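PDB 1V43: sugar-binding transport ATP-binding protein from Pyrococcus horikoshii, which probably hydrolyses ATP as the nucleotide-binding subunit of an ABC transporter, powering the uptake of sugars across the cell membrane. Local coordinates for residues R55-L60 and I68-R73; R147-V152 and R181-K186; M98-N103 and L129-L134. One frame throughout, in Å; residues are numbered along the deposited sequence.

Contact 1: residues R55-L60 and I68-R73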
ATOM      1  N   ARG A  55     -20.657 -15.885   6.069  1.00 25.76           N
ATOM      2  CA  ARG A  55     -21.998 -16.190   5.580  1.00 28.34           C
ATOM      3  C   ARG A  55     -22.685 -17.276   6.411  1.00 25.92           C
ATOM      4  O   ARG A  55     -23.890 -17.215   6.622  1.00 28.89           O
ATOM      5  CB  ARG A  55     -21.942 -16.584   4.090  1.00 33.86           C
ATOM      6  CG  ARG A  55     -21.611 -15.397   3.175  1.00 38.50           C
ATOM      7  CD  ARG A  55     -21.419 -15.791   1.712  1.00 41.57           C
ATOM      8  NE  ARG A  55     -22.566 -16.514   1.159  1.00 47.11           N
ATOM      9  CZ  ARG A  55     -23.717 -15.959   0.780  1.00 40.27           C
ATOM     10  NH1 ARG A  55     -23.915 -14.649   0.877  1.00 39.74           N
ATOM     11  NH2 ARG A  55     -24.678 -16.729   0.294  1.00 38.99           N
ATOM     12  N   MET A  56     -21.933 -18.266   6.884  1.00 27.18           N
ATOM     13  CA  MET A  56     -22.525 -19.294   7.729  1.00 26.28           C
ATOM     14  C   MET A  56     -22.886 -18.653   9.078  1.00 28.76           C
ATOM     15  O   MET A  56     -23.928 -18.952   9.665  1.00 25.23           O
ATOM     16  CB  MET A  56     -21.557 -20.461   7.960  1.00 23.55           C
ATOM     17  CG  MET A  56     -21.345 -21.365   6.747  1.00 30.22           C
ATOM     18  SD  MET A  56     -20.404 -22.869   7.134  1.00 35.99           S
ATOM     19  CE  MET A  56     -18.709 -22.246   7.103  1.00 32.63           C
ATOM     20  N   ILE A  57     -22.018 -17.778   9.578  1.00 23.93           N
ATOM     21  CA  ILE A  57     -22.305 -17.100  10.846  1.00 28.53           C
ATOM     22  C   ILE A  57     -23.589 -16.276  10.697  1.00 27.10           C
ATOM     23  O   ILE A  57     -24.422 -16.249  11.599  1.00 22.18           O
ATOM     24  CB  ILE A  57     -21.142 -16.162  11.278  1.00 27.47           C
ATOM     25  CG1 ILE A  57     -19.904 -16.994  11.631  1.00 27.15           C
ATOM     26  CG2 ILE A  57     -21.571 -15.312  12.462  1.00 28.24           C
ATOM     27  CD1 ILE A  57     -18.709 -16.171  12.099  1.00 25.80           C
ATOM     28  N   ALA A  58     -23.750 -15.624   9.543  1.00 26.01           N
ATOM     29  CA  ALA A  58     -24.933 -14.807   9.275  1.00 27.41           C
ATOM     30  C   ALA A  58     -26.175 -15.669   9.041  1.00 28.38           C
ATOM     31  O   ALA A  58     -27.297 -15.219   9.250  1.00 26.96           O
ATOM     32  CB  ALA A  58     -24.686 -13.911   8.060  1.00 20.32           C
ATOM     33  N   GLY A  59     -25.973 -16.911   8.608  1.00 25.23           N
ATOM     34  CA  GLY A  59     -27.105 -17.777   8.357  1.00 25.44           C
ATOM     35  C   GLY A  59     -27.560 -17.722   6.908  1.00 30.56           C
ATOM     36  O   GLY A  59     -28.598 -18.277   6.548  1.00 29.86           O
ATOM     37  N   LEU A  60     -26.789 -17.035   6.074  1.00 31.61           N
ATOM     38  CA  LEU A  60     -27.109 -16.942   4.657  1.00 33.17           C
ATOM     39  C   LEU A  60     -26.703 -18.273   4.025  1.00 39.03           C
ATOM     40  O   LEU A  60     -27.124 -18.619   2.928  1.00 34.01           O
ATOM     41  CB  LEU A  60     -26.325 -15.797   4.026  1.00 37.00           C
ATOM     42  CG  LEU A  60     -26.666 -14.439   4.630  1.00 36.64           C
ATOM     43  CD1 LEU A  60     -25.770 -13.371   4.035  1.00 42.91           C
ATOM     44  CD2 LEU A  60     -28.128 -14.136   4.368  1.00 33.04           C
ATOM     45  N   ILE A  68     -22.849 -23.731  15.335  1.00 29.69           N
ATOM     46  CA  ILE A  68     -22.520 -22.329  15.599  1.00 28.22           C
ATOM     47  C   ILE A  68     -23.334 -21.872  16.809  1.00 28.67           C
ATOM     48  O   ILE A  68     -24.567 -21.924  16.785  1.00 27.50           O
ATOM     49  CB  ILE A  68     -22.893 -21.415  14.403  1.00 25.52           C
ATOM     50  CG1 ILE A  68     -22.106 -21.819  13.156  1.00 23.26           C
ATOM     51  CG2 ILE A  68     -22.625 -19.968  14.757  1.00 29.35           C
ATOM     52  CD1 ILE A  68     -22.610 -21.138  11.872  1.00 20.19           C
ATOM     53  N   TYR A  69     -22.658 -21.443  17.870  1.00 24.77           N
ATOM     54  CA  TYR A  69     -23.358 -20.966  19.058  1.00 22.60           C
ATOM     55  C   TYR A  69     -23.171 -19.454  19.236  1.00 23.29           C
ATOM     56  O   TYR A  69     -22.149 -18.906  18.848  1.00 25.02           O
ATOM     57  CB  TYR A  69     -22.831 -21.638  20.336  1.00 24.01           C
ATOM     58  CG  TYR A  69     -23.145 -23.105  20.543  1.00 25.35           C
ATOM     59  CD1 TYR A  69     -22.220 -24.096  20.200  1.00 28.66           C
ATOM     60  CD2 TYR A  69     -24.345 -23.500  21.135  1.00 21.60           C
ATOM     61  CE1 TYR A  69     -22.475 -25.435  20.445  1.00 28.17           C
ATOM     62  CE2 TYR A  69     -24.616 -24.843  21.386  1.00 33.18           C
ATOM     63  CZ  TYR A  69     -23.678 -25.803  21.041  1.00 31.48           C
ATOM     64  OH  TYR A  69     -23.943 -27.128  21.296  1.00 40.67           O
ATOM     65  N   PHE A  70     -24.192 -18.804  19.789  1.00 24.11           N
ATOM     66  CA  PHE A  70     -24.172 -17.381  20.153  1.00 26.57           C
ATOM     67  C   PHE A  70     -24.556 -17.546  21.610  1.00 28.56           C
ATOM     68  O   PHE A  70     -25.672 -17.960  21.894  1.00 25.85           O
ATOM     69  CB  PHE A  70     -25.266 -16.570  19.449  1.00 21.91           C
ATOM     70  CG  PHE A  70     -24.918 -16.152  18.049  1.00 22.31           C
ATOM     71  CD1 PHE A  70     -25.744 -15.262  17.359  1.00 19.01           C
ATOM     72  CD2 PHE A  70     -23.777 -16.657  17.406  1.00 19.22           C
ATOM     73  CE1 PHE A  70     -25.445 -14.880  16.055  1.00 17.34           C
ATOM     74  CE2 PHE A  70     -23.468 -16.282  16.100  1.00 16.82           C
ATOM     75  CZ  PHE A  70     -24.301 -15.391  15.422  1.00 17.15           C
ATOM     76  N   GLY A  71     -23.648 -17.246  22.530  1.00 28.21           N
ATOM     77  CA  GLY A  71     -23.963 -17.465  23.924  1.00 32.60           C
ATOM     78  C   GLY A  71     -24.189 -18.966  24.050  1.00 32.97           C
ATOM     79  O   GLY A  71     -23.426 -19.743  23.493  1.00 32.01           O
ATOM     80  N   ASP A  72     -25.242 -19.380  24.748  1.00 33.38           N
ATOM     81  CA  ASP A  72     -25.531 -20.802  24.896  1.00 38.95           C
ATOM     82  C   ASP A  72     -26.486 -21.296  23.826  1.00 40.52           C
ATOM     83  O   ASP A  72     -26.771 -22.488  23.747  1.00 46.25           O
ATOM     84  CB  ASP A  72     -26.152 -21.089  26.261  1.00 45.29           C
ATOM     85  CG  ASP A  72     -25.194 -20.837  27.395  1.00 52.29           C
ATOM     86  OD1 ASP A  72     -24.104 -21.443  27.382  1.00 44.01           O
ATOM     87  OD2 ASP A  72     -25.532 -20.039  28.300  1.00 63.28           O
ATOM     88  N   ARG A  73     -26.981 -20.387  22.997  1.00 36.69           N
ATOM     89  CA  ARG A  73     -27.931 -20.771  21.964  1.00 33.73           C
ATOM     90  C   ARG A  73     -27.313 -21.314  20.674  1.00 32.22           C
ATOM     91  O   ARG A  73     -26.435 -20.696  20.075  1.00 29.98           O
ATOM     92  CB  ARG A  73     -28.847 -19.583  21.660  1.00 37.80           C
ATOM     93  CG  ARG A  73     -29.927 -19.865  20.640  1.00 45.21           C
ATOM     94  CD  ARG A  73     -30.920 -18.705  20.542  1.00 54.73           C
ATOM     95  NE  ARG A  73     -30.266 -17.436  20.228  1.00 62.55           N
ATOM     96  CZ  ARG A  73     -30.834 -16.453  19.534  1.00 63.95           C
ATOM     97  NH1 ARG A  73     -32.072 -16.591  19.076  1.00 61.40           N
ATOM     98  NH2 ARG A  73     -30.162 -15.334  19.290  1.00 66.29           N
TER
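Ile68 and Phe70, reaching from the strand, meet the last turn of the helix at Met56 and Ile57. Ile68 extends end on: with CG1 anti to its carbonyl carbon (chi1 -62°) and the chain straight beyond, its CD1 arrives 3.4 Å from Met56 O and also lies 4.1 Å from Met56 CB. An unbranched ethyl arm on a beta-branched residue suits this place, since it spans from strand to helix while the branch stays beside the strand. Phe70, two residues on and so on the same side of the strand, brings its far ring atom CZ to 4.0 Å from Ile57 CG2, the two side chains crossing obliquely. The same CZ is 3.9 Å from Ile57 O. A long aromatic side chain fits here, because it bridges to the helix where the strand backbone draws off.

Around this shell, Arg83 gives weak hydrogen bonds to Met56 O and Ile57 O. Gly59, at phi 93°, closes the helix in a Schellman motif, Leu60 N bonding to Arg55 O and Gly59 N weakly to Met56 O; a beta carbon would collide with the carbonyl O of Ala58, so glycine fits. A type II' turn from Phe70 to Arg73 reverses the chain, Gly71 taking the positive phi. Phe70 also packs on Ile85 and Val162. Met56 packs on Leu17 and lies beside Thr52, an ATP-binding residue, while Ile57 and Ala58 pack on Leu164 of strand 162-166. This is the helix after the Walker A P-loop, wedged between the antiparallel and mixed sheets of an ABC nucleotide-binding domain.

Contact 2: residues R147-V152 and R181-K186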
ATOM      1  N   ARG A 147     -21.098   8.861   3.524  1.00 62.55           N
ATOM      2  CA  ARG A 147     -22.166   7.905   3.284  1.00 58.28           C
ATOM      3  C   ARG A 147     -21.698   6.613   3.943  1.00 53.42           C
ATOM      4  O   ARG A 147     -22.491   5.711   4.220  1.00 52.85           O
ATOM      5  CB  ARG A 147     -22.353   7.688   1.776  1.00 65.97           C
ATOM      6  CG  ARG A 147     -23.753   7.222   1.345  1.00 70.66           C
ATOM      7  CD  ARG A 147     -24.206   5.942   2.042  1.00 75.57           C
ATOM      8  NE  ARG A 147     -25.514   5.494   1.564  1.00 85.23           N
ATOM      9  CZ  ARG A 147     -26.215   4.497   2.101  1.00 86.42           C
ATOM     10  NH1 ARG A 147     -25.741   3.833   3.148  1.00 86.24           N
ATOM     11  NH2 ARG A 147     -27.390   4.159   1.587  1.00 88.90           N
ATOM     12  N   GLN A 148     -20.393   6.530   4.188  1.00 49.76           N
ATOM     13  CA  GLN A 148     -19.823   5.351   4.824  1.00 50.55           C
ATOM     14  C   GLN A 148     -20.346   5.273   6.254  1.00 43.89           C
ATOM     15  O   GLN A 148     -20.874   4.247   6.689  1.00 37.15           O
ATOM     16  CB  GLN A 148     -18.297   5.439   4.836  1.00 51.37           C
ATOM     17  CG  GLN A 148     -17.619   4.133   5.229  1.00 62.21           C
ATOM     18  CD  GLN A 148     -17.966   2.983   4.298  1.00 61.68           C
ATOM     19  OE1 GLN A 148     -17.746   3.063   3.086  1.00 61.87           O
ATOM     20  NE2 GLN A 148     -18.510   1.903   4.862  1.00 62.59           N
ATOM     21  N   ARG A 149     -20.215   6.383   6.970  1.00 40.78           N
ATOM     22  CA  ARG A 149     -20.663   6.471   8.348  1.00 39.75           C
ATOM     23  C   ARG A 149     -22.151   6.155   8.487  1.00 41.61           C
ATOM     24  O   ARG A 149     -22.575   5.565   9.485  1.00 44.23           O
ATOM     25  CB  ARG A 149     -20.356   7.868   8.887  1.00 39.53           C
ATOM     26  CG  ARG A 149     -18.918   8.290   8.640  1.00 42.41           C
ATOM     27  CD  ARG A 149     -18.148   8.600   9.918  1.00 43.75           C
ATOM     28  NE  ARG A 149     -18.616   9.819  10.568  1.00 58.00           N
ATOM     29  CZ  ARG A 149     -18.472  11.040  10.063  1.00 61.75           C
ATOM     30  NH1 ARG A 149     -17.867  11.208   8.896  1.00 59.70           N
ATOM     31  NH2 ARG A 149     -18.936  12.094  10.723  1.00 61.29           N
ATOM     32  N   VAL A 150     -22.941   6.531   7.484  1.00 41.79           N
ATOM     33  CA  VAL A 150     -24.380   6.284   7.516  1.00 35.77           C
ATOM     34  C   VAL A 150     -24.661   4.796   7.466  1.00 38.10           C
ATOM     35  O   VAL A 150     -25.545   4.295   8.162  1.00 41.54           O
ATOM     36  CB  VAL A 150     -25.105   6.954   6.320  1.00 41.08           C
ATOM     37  CG1 VAL A 150     -26.608   6.670   6.400  1.00 38.54           C
ATOM     38  CG2 VAL A 150     -24.833   8.458   6.315  1.00 37.42           C
ATOM     39  N   ALA A 151     -23.906   4.090   6.630  1.00 39.95           N
ATOM     40  CA  ALA A 151     -24.064   2.646   6.490  1.00 36.46           C
ATOM     41  C   ALA A 151     -23.795   1.947   7.820  1.00 31.55           C
ATOM     42  O   ALA A 151     -24.492   0.998   8.189  1.00 32.48           O
ATOM     43  CB  ALA A 151     -23.101   2.111   5.403  1.00 34.04           C
ATOM     44  N   VAL A 152     -22.782   2.414   8.545  1.00 29.55           N
ATOM     45  CA  VAL A 152     -22.454   1.804   9.834  1.00 28.35           C
ATOM     46  C   VAL A 152     -23.532   2.079  10.870  1.00 28.38           C
ATOM     47  O   VAL A 152     -23.897   1.182  11.623  1.00 33.27           O
ATOM     48  CB  VAL A 152     -21.116   2.311  10.391  1.00 25.90           C
ATOM     49  CG1 VAL A 152     -20.859   1.684  11.749  1.00 20.78           C
ATOM     50  CG2 VAL A 152     -19.990   1.981   9.428  1.00 29.19           C
ATOM     51  N   ARG A 181     -11.136   2.888   9.111  1.00 28.98           N
ATOM     52  CA  ARG A 181     -10.645   1.816   9.984  1.00 23.82           C
ATOM     53  C   ARG A 181     -10.689   2.302  11.420  1.00 28.58           C
ATOM     54  O   ARG A 181     -11.270   1.651  12.287  1.00 31.21           O
ATOM     55  CB  ARG A 181      -9.208   1.438   9.637  1.00 23.72           C
ATOM     56  CG  ARG A 181      -9.068   0.679   8.334  1.00 24.38           C
ATOM     57  CD  ARG A 181      -7.630   0.540   7.926  1.00 21.88           C
ATOM     58  NE  ARG A 181      -7.523   0.013   6.575  1.00 29.79           N
ATOM     59  CZ  ARG A 181      -6.438   0.146   5.821  1.00 29.64           C
ATOM     60  NH1 ARG A 181      -5.376   0.791   6.298  1.00 24.00           N
ATOM     61  NH2 ARG A 181      -6.418  -0.343   4.589  1.00 22.71           N
ATOM     62  N   ALA A 182     -10.084   3.462  11.662  1.00 27.79           N
ATOM     63  CA  ALA A 182     -10.058   4.046  12.993  1.00 28.89           C
ATOM     64  C   ALA A 182     -11.469   4.305  13.505  1.00 27.05           C
ATOM     65  O   ALA A 182     -11.782   4.005  14.655  1.00 28.37           O
ATOM     66  CB  ALA A 182      -9.258   5.347  12.986  1.00 35.18           C
ATOM     67  N   GLU A 183     -12.309   4.891  12.662  1.00 26.36           N
ATOM     68  CA  GLU A 183     -13.690   5.182  13.040  1.00 22.30           C
ATOM     69  C   GLU A 183     -14.417   3.892  13.474  1.00 20.27           C
ATOM     70  O   GLU A 183     -14.960   3.813  14.560  1.00 24.63           O
ATOM     71  CB  GLU A 183     -14.408   5.818  11.849  1.00 25.34           C
ATOM     72  CG  GLU A 183     -15.864   6.167  12.084  1.00 38.13           C
ATOM     73  CD  GLU A 183     -16.053   7.159  13.204  1.00 43.58           C
ATOM     74  OE1 GLU A 183     -15.078   7.877  13.530  1.00 46.64           O
ATOM     75  OE2 GLU A 183     -17.178   7.233  13.752  1.00 50.38           O
ATOM     76  N   ILE A 184     -14.392   2.870  12.627  1.00 19.75           N
ATOM     77  CA  ILE A 184     -15.049   1.612  12.951  1.00 22.84           C
ATOM     78  C   ILE A 184     -14.494   0.948  14.232  1.00 24.13           C
ATOM     79  O   ILE A 184     -15.270   0.554  15.110  1.00 19.15           O
ATOM     80  CB  ILE A 184     -14.992   0.657  11.736  1.00 24.25           C
ATOM     81  CG1 ILE A 184     -15.991   1.151  10.680  1.00 23.45           C
ATOM     82  CG2 ILE A 184     -15.301  -0.802  12.154  1.00 17.35           C
ATOM     83  CD1 ILE A 184     -15.803   0.553   9.292  1.00 28.29           C
ATOM     84  N   LYS A 185     -13.169   0.877  14.356  1.00 22.84           N
ATOM     85  CA  LYS A 185     -12.533   0.270  15.519  1.00 21.92           C
ATOM     86  C   LYS A 185     -12.904   0.983  16.826  1.00 31.13           C
ATOM     87  O   LYS A 185     -13.291   0.341  17.809  1.00 27.18           O
ATOM     88  CB  LYS A 185     -11.005   0.236  15.334  1.00 23.40           C
ATOM     89  CG  LYS A 185     -10.246  -0.493  16.464  1.00 27.82           C
ATOM     90  CD  LYS A 185     -10.992  -1.751  16.925  1.00 28.14           C
ATOM     91  CE  LYS A 185     -10.308  -2.455  18.082  1.00 31.75           C
ATOM     92  NZ  LYS A 185      -9.239  -3.375  17.631  1.00 19.67           N
ATOM     93  N   LYS A 186     -12.808   2.310  16.848  1.00 31.22           N
ATOM     94  CA  LYS A 186     -13.168   3.053  18.057  1.00 25.87           C
ATOM     95  C   LYS A 186     -14.632   2.859  18.428  1.00 21.66           C
ATOM     96  O   LYS A 186     -14.965   2.744  19.601  1.00 22.76           O
ATOM     97  CB  LYS A 186     -12.912   4.539  17.881  1.00 28.52           C
ATOM     98  CG  LYS A 186     -11.459   4.948  17.795  1.00 31.36           C
ATOM     99  CD  LYS A 186     -11.474   6.447  17.568  1.00 43.00           C
ATOM    100  CE  LYS A 186     -10.117   7.049  17.389  1.00 51.23           C
ATOM    101  NZ  LYS A 186     -10.314   8.490  17.032  1.00 59.91           N
TER
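Arg149 and Glu183 face each other across two helices with their CA atoms 8.5 Å apart, and Val152 and Ile184, the latter the next residue along its helix, approach to 8.0 Å between CA atoms. The polar pair meets through its aliphatic parts: Arg149 CD lies 4.0 Å from Glu183 CG, and the two side chains cross at about a right angle. Glu183 is bent at chi2 (60°). Arg149 NE stays 4.3 Å from Glu183 OE2, beyond a salt bridge, with the two planes 60° apart. The opposite charges probably still attract. The guanidinium is engaged elsewhere, on Gln146 OE1 and on the carbonyls of Leu129 and Gln130, a role for which arginine's several N-H groups suit it. At the next pair, Val152 CG2 approaches Ile184 CG1 at 4.3 Å, a light touch between apolar, beta-branched side chains, compatible with a helix and suited to a buried seam.

Helix 147-156 follows the LSGGQ signature sequence of ABC ATPases. Its partner, helix 174-191, rests through Ile184 on Phe39 of the central strand 39-43 and on Met208 of helix 202-208, while Lys186 on its other flank forms a salt bridge with Asp315 of the second subunit.

Contact 3: residues M98-N103 and L129-L134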
ATOM      1  N   MET A  98     -33.991   7.962   0.350  1.00 72.53           N
ATOM      2  CA  MET A  98     -34.353   8.231   1.735  1.00 64.92           C
ATOM      3  C   MET A  98     -33.378   9.216   2.371  1.00 60.17           C
ATOM      4  O   MET A  98     -32.263   9.413   1.885  1.00 57.76           O
ATOM      5  CB  MET A  98     -34.376   6.934   2.553  1.00 67.11           C
ATOM      6  CG  MET A  98     -35.405   5.917   2.085  1.00 70.15           C
ATOM      7  SD  MET A  98     -35.861   4.724   3.373  1.00 85.78           S
ATOM      8  CE  MET A  98     -37.546   5.265   3.775  1.00 79.18           C
ATOM      9  N   THR A  99     -33.811   9.852   3.451  1.00 53.26           N
ATOM     10  CA  THR A  99     -32.957  10.798   4.150  1.00 47.22           C
ATOM     11  C   THR A  99     -32.049   9.975   5.075  1.00 41.35           C
ATOM     12  O   THR A  99     -32.334   8.810   5.333  1.00 35.07           O
ATOM     13  CB  THR A  99     -33.806  11.775   4.974  1.00 41.51           C
ATOM     14  OG1 THR A  99     -32.957  12.746   5.586  1.00 57.23           O
ATOM     15  CG2 THR A  99     -34.572  11.047   6.035  1.00 37.47           C
ATOM     16  N   VAL A 100     -30.954  10.556   5.550  1.00 39.17           N
ATOM     17  CA  VAL A 100     -30.075   9.819   6.446  1.00 36.28           C
ATOM     18  C   VAL A 100     -30.932   9.230   7.561  1.00 38.68           C
ATOM     19  O   VAL A 100     -30.822   8.045   7.878  1.00 36.68           O
ATOM     20  CB  VAL A 100     -28.976  10.725   7.046  1.00 36.29           C
ATOM     21  CG1 VAL A 100     -28.209   9.972   8.137  1.00 33.89           C
ATOM     22  CG2 VAL A 100     -28.010  11.158   5.956  1.00 34.59           C
ATOM     23  N   TYR A 101     -31.813  10.049   8.128  1.00 32.35           N
ATOM     24  CA  TYR A 101     -32.680   9.579   9.198  1.00 31.44           C
ATOM     25  C   TYR A 101     -33.516   8.378   8.740  1.00 38.47           C
ATOM     26  O   TYR A 101     -33.714   7.414   9.491  1.00 30.14           O
ATOM     27  CB  TYR A 101     -33.625  10.701   9.640  1.00 27.77           C
ATOM     28  CG  TYR A 101     -34.508  10.347  10.825  1.00 26.72           C
ATOM     29  CD1 TYR A 101     -34.210  10.814  12.109  1.00 24.27           C
ATOM     30  CD2 TYR A 101     -35.653   9.561  10.660  1.00 26.44           C
ATOM     31  CE1 TYR A 101     -35.037  10.509  13.195  1.00 27.63           C
ATOM     32  CE2 TYR A 101     -36.490   9.242  11.750  1.00 24.81           C
ATOM     33  CZ  TYR A 101     -36.176   9.716  13.007  1.00 27.04           C
ATOM     34  OH  TYR A 101     -36.978   9.377  14.086  1.00 27.29           O
ATOM     35  N   GLU A 102     -34.035   8.461   7.520  1.00 35.62           N
ATOM     36  CA  GLU A 102     -34.857   7.392   6.966  1.00 46.95           C
ATOM     37  C   GLU A 102     -34.011   6.170   6.619  1.00 47.36           C
ATOM     38  O   GLU A 102     -34.433   5.031   6.817  1.00 43.56           O
ATOM     39  CB  GLU A 102     -35.613   7.890   5.728  1.00 51.63           C
ATOM     40  CG  GLU A 102     -36.840   8.722   6.069  1.00 59.25           C
ATOM     41  CD  GLU A 102     -37.869   7.935   6.870  1.00 65.48           C
ATOM     42  OE1 GLU A 102     -38.394   6.935   6.336  1.00 72.26           O
ATOM     43  OE2 GLU A 102     -38.154   8.311   8.029  1.00 64.56           O
ATOM     44  N   ASN A 103     -32.816   6.418   6.100  1.00 46.10           N
ATOM     45  CA  ASN A 103     -31.908   5.338   5.760  1.00 50.69           C
ATOM     46  C   ASN A 103     -31.658   4.526   7.037  1.00 49.90           C
ATOM     47  O   ASN A 103     -31.896   3.318   7.078  1.00 46.47           O
ATOM     48  CB  ASN A 103     -30.596   5.914   5.226  1.00 53.29           C
ATOM     49  CG  ASN A 103     -29.655   4.842   4.712  1.00 61.95           C
ATOM     50  OD1 ASN A 103     -29.276   3.929   5.446  1.00 70.87           O
ATOM     51  ND2 ASN A 103     -29.270   4.951   3.446  1.00 59.14           N
ATOM     52  N   LEU A 129     -21.995   7.845  15.373  1.00 26.34           N
ATOM     53  CA  LEU A 129     -21.238   7.984  14.139  1.00 26.02           C
ATOM     54  C   LEU A 129     -20.911   9.455  13.827  1.00 27.40           C
ATOM     55  O   LEU A 129     -20.304   9.762  12.804  1.00 27.81           O
ATOM     56  CB  LEU A 129     -22.022   7.355  12.986  1.00 25.29           C
ATOM     57  CG  LEU A 129     -21.892   5.844  12.711  1.00 23.22           C
ATOM     58  CD1 LEU A 129     -20.460   5.545  12.298  1.00 19.38           C
ATOM     59  CD2 LEU A 129     -22.301   5.019  13.936  1.00 19.78           C
ATOM     60  N   GLN A 130     -21.313  10.361  14.718  1.00 32.18           N
ATOM     61  CA  GLN A 130     -21.080  11.789  14.530  1.00 32.30           C
ATOM     62  C   GLN A 130     -21.698  12.294  13.230  1.00 31.43           C
ATOM     63  O   GLN A 130     -21.092  13.072  12.495  1.00 28.68           O
ATOM     64  CB  GLN A 130     -19.573  12.092  14.550  1.00 40.03           C
ATOM     65  CG  GLN A 130     -18.946  11.976  15.932  1.00 48.34           C
ATOM     66  CD  GLN A 130     -17.522  11.443  15.879  1.00 64.60           C
ATOM     67  OE1 GLN A 130     -17.281  10.327  15.403  1.00 66.45           O
ATOM     68  NE2 GLN A 130     -16.569  12.239  16.367  1.00 63.48           N
ATOM     69  N   ILE A 131     -22.905  11.834  12.935  1.00 31.45           N
ATOM     70  CA  ILE A 131     -23.588  12.283  11.730  1.00 30.63           C
ATOM     71  C   ILE A 131     -24.945  12.898  12.074  1.00 27.63           C
ATOM     72  O   ILE A 131     -25.799  13.017  11.206  1.00 32.04           O
ATOM     73  CB  ILE A 131     -23.808  11.118  10.736  1.00 29.93           C
ATOM     74  CG1 ILE A 131     -24.431   9.927  11.468  1.00 24.78           C
ATOM     75  CG2 ILE A 131     -22.484  10.726  10.065  1.00 26.78           C
ATOM     76  CD1 ILE A 131     -24.965   8.854  10.549  1.00 23.15           C
ATOM     77  N   GLU A 132     -25.147  13.292  13.332  1.00 29.62           N
ATOM     78  CA  GLU A 132     -26.435  13.875  13.743  1.00 36.86           C
ATOM     79  C   GLU A 132     -26.852  15.075  12.904  1.00 39.10           C
ATOM     80  O   GLU A 132     -28.041  15.321  12.733  1.00 40.02           O
ATOM     81  CB  GLU A 132     -26.425  14.331  15.208  1.00 33.75           C
ATOM     82  CG  GLU A 132     -25.525  13.549  16.134  1.00 48.25           C
ATOM     83  CD  GLU A 132     -24.171  14.227  16.343  1.00 49.94           C
ATOM     84  OE1 GLU A 132     -23.319  14.225  15.416  1.00 44.57           O
ATOM     85  OE2 GLU A 132     -23.972  14.775  17.447  1.00 48.95           O
ATOM     86  N   GLU A 133     -25.874  15.807  12.371  1.00 41.55           N
ATOM     87  CA  GLU A 133     -26.147  17.001  11.584  1.00 40.74           C
ATOM     88  C   GLU A 133     -26.475  16.718  10.124  1.00 44.11           C
ATOM     89  O   GLU A 133     -26.688  17.645   9.353  1.00 50.71           O
ATOM     90  CB  GLU A 133     -24.954  17.971  11.643  1.00 54.02           C
ATOM     91  CG  GLU A 133     -24.130  17.997  12.952  1.00 60.89           C
ATOM     92  CD  GLU A 133     -24.906  18.434  14.195  1.00 62.42           C
ATOM     93  OE1 GLU A 133     -24.263  18.878  15.174  1.00 68.47           O
ATOM     94  OE2 GLU A 133     -26.144  18.320  14.215  1.00 59.82           O
ATOM     95  N   LEU A 134     -26.513  15.447   9.738  1.00 42.35           N
ATOM     96  CA  LEU A 134     -26.823  15.085   8.354  1.00 34.13           C
ATOM     97  C   LEU A 134     -28.126  14.327   8.310  1.00 33.54           C
ATOM     98  O   LEU A 134     -28.532  13.830   7.259  1.00 34.71           O
ATOM     99  CB  LEU A 134     -25.747  14.174   7.774  1.00 42.59           C
ATOM    100  CG  LEU A 134     -24.294  14.452   8.146  1.00 44.48           C
ATOM    101  CD1 LEU A 134     -23.431  13.360   7.554  1.00 50.18           C
ATOM    102  CD2 LEU A 134     -23.876  15.819   7.648  1.00 50.01           C
TER
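Val100, in the first turn of its helix, pushes both methyls into the loop at Ile131 and Leu134. The tight part is around this buried valine, whose CG2 lies 4.2 Å from Leu134 CB. The same CG2 is modelled 3.0 Å from Leu134 O, closer than is usual for a methyl and an oxygen, and that spacing is doubtful. The other branch, CG1, is placed anti to the backbone N (chi1 172°) and comes to 4.2 Å from Ile131 CD1. Ile131 sends its arm inward with chi1 at 50°, between its own N and carbonyl. Valine suits the spot because its short fork engages two partners at once. Cut back to alanine, the residue loses both methyls, which is likely to leave a gap facing Ile131 CD1 and Leu134 CB.

This is packing within the helical subdomain of the ABC ATPase, where helix 100-105 meets the loop that follows helix 115-128. Gln130, with positive phi, carries a Schellman motif after that helix, and the loop is tightened by Leu134 N bonding to Ile131 O at 2.9 Å. Leu142 backs both Val100 and Leu134. On the loose side, Gln130 and Glu133 are exposed, and Glu132 directs its CB away from the helix, polar residues fitting the surface.

How the contacts relate
From the N terminus, contact 1 comes first and closes the short connection from helix 50-58 to strand 65-70, with seven residues between its segments, in the P-loop region. Contact 3 then closes a longer loop that holds helix 115-128, and contact 2 follows, spanning strand 162-166. The three are in series; none nests in or crosses another. Contact 1 stands apart, its nearest atoms about 15 Å from contact 2 and about 18 Å from contact 3. Contacts 2 and 3 touch: Arg149 joins helix 147-156 to the loop of contact 3, while helix 174-191 is reached through contact 2 itself and through Leu129 and Gln130 packing on Glu183.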